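Local structure of ferulic acid esterase, AmCE1/Fae1A (Anaeromyces mucronatus, 5CXX) at residues 120-125 and 155-160; 100-103 and 109-112. The protein probably hydrolyses feruloyl ester bonds, as feruloyl esterases of carbohydrate esterase family 1 do, and binds ferulic acid in its pocket. All blocks are in the same frame, centred on the assembly; numbering follows the deposited sequence. Where two conformers were deposited one is given.

Contact 1. Residues 120-125 and 155-160. With FER (3-(4-hydroxy-3-methoxyphenyl)-2-propenoic acid), chain D.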
loop_
_atom_site.group_PDB
_atom_site.type_symbol
_atom_site.label_atom_id
_atom_site.label_comp_id
_atom_site.label_asym_id
_atom_site.label_seq_id
_atom_site.Cartn_x
_atom_site.Cartn_y
_atom_site.Cartn_z
ATOM N N LYS A 120 -4.862 -2.982 16.513
ATOM C CA LYS A 120 -5.261 -4.381 16.219
ATOM C C LYS A 120 -6.194 -4.482 15.002
ATOM O O LYS A 120 -6.175 -5.468 14.269
ATOM C CB LYS A 120 -5.956 -5.010 17.423
ATOM C CG LYS A 120 -4.940 -5.259 18.583
ATOM C CD LYS A 120 -5.728 -5.855 19.748
ATOM C CE LYS A 120 -4.814 -6.018 20.994
ATOM N NZ LYS A 120 -5.651 -6.426 22.153
ATOM N N GLY A 121 -7.047 -3.469 14.809
ATOM C CA GLY A 121 -7.945 -3.466 13.653
ATOM C C GLY A 121 -7.239 -3.348 12.315
ATOM O O GLY A 121 -7.690 -3.954 11.317
ATOM N N TYR A 122 -6.102 -2.672 12.297
ATOM C CA TYR A 122 -5.281 -2.633 11.110
ATOM C C TYR A 122 -4.563 -3.969 10.912
ATOM O O TYR A 122 -4.414 -4.466 9.776
ATOM C CB TYR A 122 -4.213 -1.456 11.194
ATOM C CG TYR A 122 -4.905 -0.119 11.025
ATOM C CD1 TYR A 122 -5.617 0.457 12.084
ATOM C CD2 TYR A 122 -4.823 0.557 9.768
ATOM C CE1 TYR A 122 -6.304 1.695 11.880
ATOM C CE2 TYR A 122 -5.490 1.798 9.586
ATOM C CZ TYR A 122 -6.226 2.307 10.613
ATOM O OH TYR A 122 -6.899 3.529 10.433
ATOM N N ASP A 123 -4.085 -4.533 12.023
ATOM C CA ASP A 123 -3.443 -5.860 11.917
ATOM C C ASP A 123 -4.404 -6.877 11.339
ATOM O O ASP A 123 -4.020 -7.756 10.539
ATOM C CB ASP A 123 -2.965 -6.367 13.288
ATOM C CG ASP A 123 -1.999 -5.407 13.986
ATOM O OD1 ASP A 123 -1.349 -4.631 13.237
ATOM O OD2 ASP A 123 -1.901 -5.490 15.224
ATOM N N ASN A 124 -5.690 -6.772 11.687
ATOM C CA ASN A 124 -6.654 -7.750 11.245
ATOM C C ASN A 124 -6.991 -7.620 9.775
ATOM O O ASN A 124 -7.669 -8.496 9.200
ATOM C CB ASN A 124 -7.954 -7.613 12.108
ATOM C CG ASN A 124 -8.788 -8.854 12.055
ATOM O OD1 ASN A 124 -8.258 -9.982 12.189
ATOM N ND2 ASN A 124 -10.111 -8.679 11.958
ATOM N N PHE A 125 -6.528 -6.544 9.145
ATOM C CA PHE A 125 -6.757 -6.337 7.735
ATOM C C PHE A 125 -6.147 -7.467 6.881
ATOM O O PHE A 125 -6.670 -7.723 5.791
ATOM C CB PHE A 125 -6.186 -4.971 7.270
ATOM C CG PHE A 125 -6.588 -4.671 5.836
ATOM C CD1 PHE A 125 -7.916 -4.338 5.544
ATOM C CD2 PHE A 125 -5.677 -4.781 4.796
ATOM C CE1 PHE A 125 -8.327 -4.148 4.222
ATOM C CE2 PHE A 125 -6.067 -4.579 3.509
ATOM C CZ PHE A 125 -7.398 -4.237 3.193
ATOM N N PHE A 155 0.391 3.909 2.914
ATOM C CA PHE A 155 1.041 4.993 3.605
ATOM C C PHE A 155 0.947 4.806 5.112
ATOM O O PHE A 155 -0.127 4.498 5.613
ATOM C CB PHE A 155 0.336 6.294 3.226
ATOM C CG PHE A 155 0.789 7.493 4.024
ATOM C CD1 PHE A 155 2.099 7.942 3.958
ATOM C CD2 PHE A 155 -0.172 8.235 4.768
ATOM C CE1 PHE A 155 2.494 9.103 4.648
ATOM C CE2 PHE A 155 0.237 9.408 5.477
ATOM C CZ PHE A 155 1.556 9.819 5.411
ATOM N N SER A 156 2.089 4.970 5.786
ATOM C CA SER A 156 2.177 5.066 7.258
ATOM C C SER A 156 1.596 3.802 7.862
ATOM O O SER A 156 2.193 2.723 7.651
ATOM C CB SER A 156 1.543 6.335 7.779
ATOM O OG SER A 156 2.087 6.588 9.052
ATOM N N MET A 157 0.518 3.856 8.657
ATOM C CA MET A 157 0.039 2.590 9.163
ATOM C C MET A 157 -0.300 1.600 8.028
ATOM O O MET A 157 -0.168 0.386 8.186
ATOM C CB MET A 157 -1.252 2.812 10.042
ATOM C CG MET A 157 -1.599 1.557 10.862
ATOM S SD MET A 157 -0.399 1.344 12.241
ATOM C CE MET A 157 -1.140 -0.059 13.099
ATOM N N GLY A 158 -0.785 2.123 6.902
ATOM C CA GLY A 158 -1.133 1.262 5.745
ATOM C C GLY A 158 0.140 0.679 5.105
ATOM O O GLY A 158 0.070 -0.396 4.499
ATOM N N ALA A 159 1.255 1.376 5.266
ATOM C CA ALA A 159 2.547 0.876 4.782
ATOM C C ALA A 159 3.116 -0.218 5.736
ATOM O O ALA A 159 3.722 -1.191 5.268
ATOM C CB ALA A 159 3.530 2.053 4.692
ATOM N N ARG A 160 2.966 -0.027 7.043
ATOM C CA ARG A 160 3.253 -1.095 7.983
ATOM C C ARG A 160 2.436 -2.338 7.646
ATOM O O ARG A 160 2.967 -3.470 7.604
ATOM C CB ARG A 160 2.975 -0.587 9.424
ATOM C CG ARG A 160 2.484 -1.721 10.322
ATOM C CD ARG A 160 2.448 -1.265 11.820
ATOM N NE ARG A 160 1.540 -2.151 12.526
ATOM C CZ ARG A 160 1.490 -2.184 13.867
ATOM N NH1 ARG A 160 2.311 -1.417 14.604
ATOM N NH2 ARG A 160 0.598 -2.983 14.464
HETATM C C4 FER D . 2.764 5.080 16.155
HETATM C C5 FER D . 2.914 6.345 15.517
HETATM C C6 FER D . 2.300 6.573 14.321
HETATM C C3 FER D . 2.053 4.067 15.485
HETATM C C2 FER D . 1.408 4.285 14.297
HETATM C C1 FER D . 1.544 5.524 13.699
HETATM C C10 FER D . 1.480 1.843 15.380
HETATM C C7 FER D . 0.823 5.763 12.416
HETATM C C8 FER D . 0.579 6.976 11.890
HETATM C C9 FER D . -0.173 7.054 10.564
HETATM O O1 FER D . -0.600 6.023 9.953
HETATM O O2 FER D . -0.404 8.195 10.084
HETATM O O4 FER D . 3.331 4.738 17.346
HETATM O O3 FER D . 2.014 2.894 16.178
HETATM O O HOH W 1 -0.663 -3.208 11.023
HETATM O O HOH W 2 -0.304 -4.229 16.947
#

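Contact 2. Residues 100-103 and 109-112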
loop_
_atom_site.group_PDB
_atom_site.type_symbol
_atom_site.label_atom_id
_atom_site.label_comp_id
_atom_site.label_asym_id
_atom_site.label_seq_id
_atom_site.Cartn_x
_atom_site.Cartn_y
_atom_site.Cartn_z
ATOM N N ASP A 100 -10.985 0.326 3.134
ATOM C CA ASP A 100 -10.963 0.806 4.521
ATOM C C ASP A 100 -10.149 -0.192 5.322
ATOM O O ASP A 100 -10.515 -1.383 5.400
ATOM C CB ASP A 100 -12.420 0.891 5.010
ATOM C CG ASP A 100 -12.530 1.248 6.490
ATOM O OD1 ASP A 100 -11.484 1.372 7.175
ATOM O OD2 ASP A 100 -13.721 1.410 6.928
ATOM N N VAL A 101 -8.978 0.229 5.788
ATOM C CA VAL A 101 -7.993 -0.700 6.360
ATOM C C VAL A 101 -8.303 -1.033 7.826
ATOM O O VAL A 101 -7.770 -2.008 8.362
ATOM C CB VAL A 101 -6.563 -0.089 6.269
ATOM C CG1 VAL A 101 -5.460 -1.126 6.713
ATOM C CG2 VAL A 101 -6.357 0.330 4.820
ATOM N N TYR A 102 -9.211 -0.269 8.437
ATOM C CA TYR A 102 -9.490 -0.531 9.871
ATOM C C TYR A 102 -10.594 -1.575 9.935
ATOM O O TYR A 102 -11.785 -1.283 9.756
ATOM C CB TYR A 102 -9.895 0.769 10.592
ATOM C CG TYR A 102 -10.187 0.512 12.070
ATOM C CD1 TYR A 102 -9.192 -0.083 12.877
ATOM C CD2 TYR A 102 -11.440 0.803 12.622
ATOM C CE1 TYR A 102 -9.474 -0.379 14.199
ATOM C CE2 TYR A 102 -11.724 0.518 13.981
ATOM C CZ TYR A 102 -10.746 -0.075 14.749
ATOM O OH TYR A 102 -11.027 -0.327 16.050
ATOM N N ALA A 103 -10.182 -2.833 10.182
ATOM C CA ALA A 103 -11.107 -3.967 10.107
ATOM C C ALA A 103 -11.133 -4.786 11.387
ATOM O O ALA A 103 -10.758 -5.946 11.405
ATOM C CB ALA A 103 -10.679 -4.873 8.892
ATOM N N ALA A 109 -13.898 -2.863 18.165
ATOM C CA ALA A 109 -13.798 -1.572 17.481
ATOM C C ALA A 109 -13.710 -0.454 18.521
ATOM O O ALA A 109 -14.507 -0.430 19.519
ATOM C CB ALA A 109 -15.043 -1.352 16.557
ATOM N N VAL A 110 -12.722 0.433 18.354
ATOM C CA VAL A 110 -12.540 1.531 19.271
ATOM C C VAL A 110 -12.271 2.803 18.452
ATOM O O VAL A 110 -12.026 2.751 17.234
ATOM C CB VAL A 110 -11.364 1.274 20.280
ATOM C CG1 VAL A 110 -11.653 0.016 21.097
ATOM C CG2 VAL A 110 -10.014 1.161 19.524
ATOM N N THR A 111 -12.350 3.930 19.154
ATOM C CA THR A 111 -12.193 5.194 18.472
ATOM C C THR A 111 -10.722 5.419 18.073
ATOM O O THR A 111 -9.814 4.888 18.727
ATOM C CB THR A 111 -12.752 6.308 19.393
ATOM O OG1 THR A 111 -13.013 7.466 18.610
ATOM C CG2 THR A 111 -11.805 6.595 20.528
ATOM N N PRO A 112 -10.479 6.085 16.926
ATOM C CA PRO A 112 -9.075 6.225 16.500
ATOM C C PRO A 112 -8.220 6.959 17.535
ATOM O O PRO A 112 -8.649 7.939 18.117
ATOM C CB PRO A 112 -9.166 7.016 15.184
ATOM C CG PRO A 112 -10.671 6.773 14.703
ATOM C CD PRO A 112 -11.459 6.634 15.951
#

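Contact 1. Residues 120-125 and 155-160
R160 reaches D123 through a single salt-bridging hydrogen bond, NH2 to OD1 at 2.8 Å, and the N-H points almost straight at the acceptor (168°). The carboxylate and guanidinium planes lie only 7° apart, and OD1 receives the donor on its syn lone pair. Two waters widen the link: one donates to D123 OD1 and accepts from R160 NE, the other joins D123 OD2 to R160 NH2, at 2.7 Å from OD2 and 2.9 Å from NH2. With an alanine in place of R160, D123 would probably be left without its charged mate and both waters would lose one of their holders. Beside this bridge M157 lays CG over one face of the Y122 ring, a CH-pi contact with CG 3.5 Å from Y122 CD2, while SD stands oblique to the ring in a Met-aromatic contact. The methionine chain bends at chi2 (73°) and ends with CE 3.3 Å above the guanidinium plane of R160, over its centre. The turn F155-G158 fits the nucleophile elbow of alpha/beta-hydrolases, with S156 the probable nucleophile, hydrogen-bonded to H253. M157 N donates to ferulic acid O1 at 2.8 Å, as an oxyanion-hole amide would, and R160 NH1 approaches the ligand's methoxy carbon C10. Farther out, R160 NH1 is hydrogen-bonded to P183 O, and Y122 OH to Y118 OH.

Contact 2. Residues 100-103 and 109-112
In the long loop between strand 95-99 and helix 116-123, which begins with an Asx turn, Y102 reaches across to the backbone at A109 and V110. In the turn, D100 OD1 accepts from Y102 N at 3.1 Å, the donor coming from above the carboxylate plane. From here the tyrosine ring extends with CG opposite the backbone N about the CA-CB bond (chi1 180°), which carries the hydroxyl across to the returning limb of the loop. There V110 N donates to Y102 OH at 3.0 Å, and the hydrogen bond is close to straight (166°). The phenolic oxygen thus satisfies a main-chain amide in a segment that has no regular secondary structure. Around the bond the packing is light: A109 CA comes within 3.4 Å of Y102 OH, and V110 CG2 lies 3.9 Å from the same oxygen. The backbone of A109 and V110 approaches the ring obliquely. Outside the two segments, the Y102 ring meets that of Y118 with planes about 40° apart, and V110 also packs on E117 and Y118, so helix 116-123 borders both limbs. R40 NH2 is hydrogen-bonded to the carbonyl oxygens of D100 and Y102. The result is a surface loop in an alpha/beta-hydrolase fold, following a strand of the central sheet and bridged internally by a hydrogen bond from a main-chain amide to a tyrosine hydroxyl.

Running from the N terminus, the chain leaves strand 95-99 and first makes contact 2, which closes a short loop with five residues between its segments. It then enters helix 116-123, where contact 1 opens; that contact closes a longer loop, through helix 125-140 and strand 150-155, on reaching helix 157-168. The two follow in series, neither nesting nor crossing, and their centres are about 10 Å apart. They meet directly where A103 probably hydrogen-bonds through its N to G121 O and through its O to N124 ND2, while Y102 CE1 packs on G121 CA. Helix 116-123 thus joins the surface loop to the ligand-binding helix 157-168.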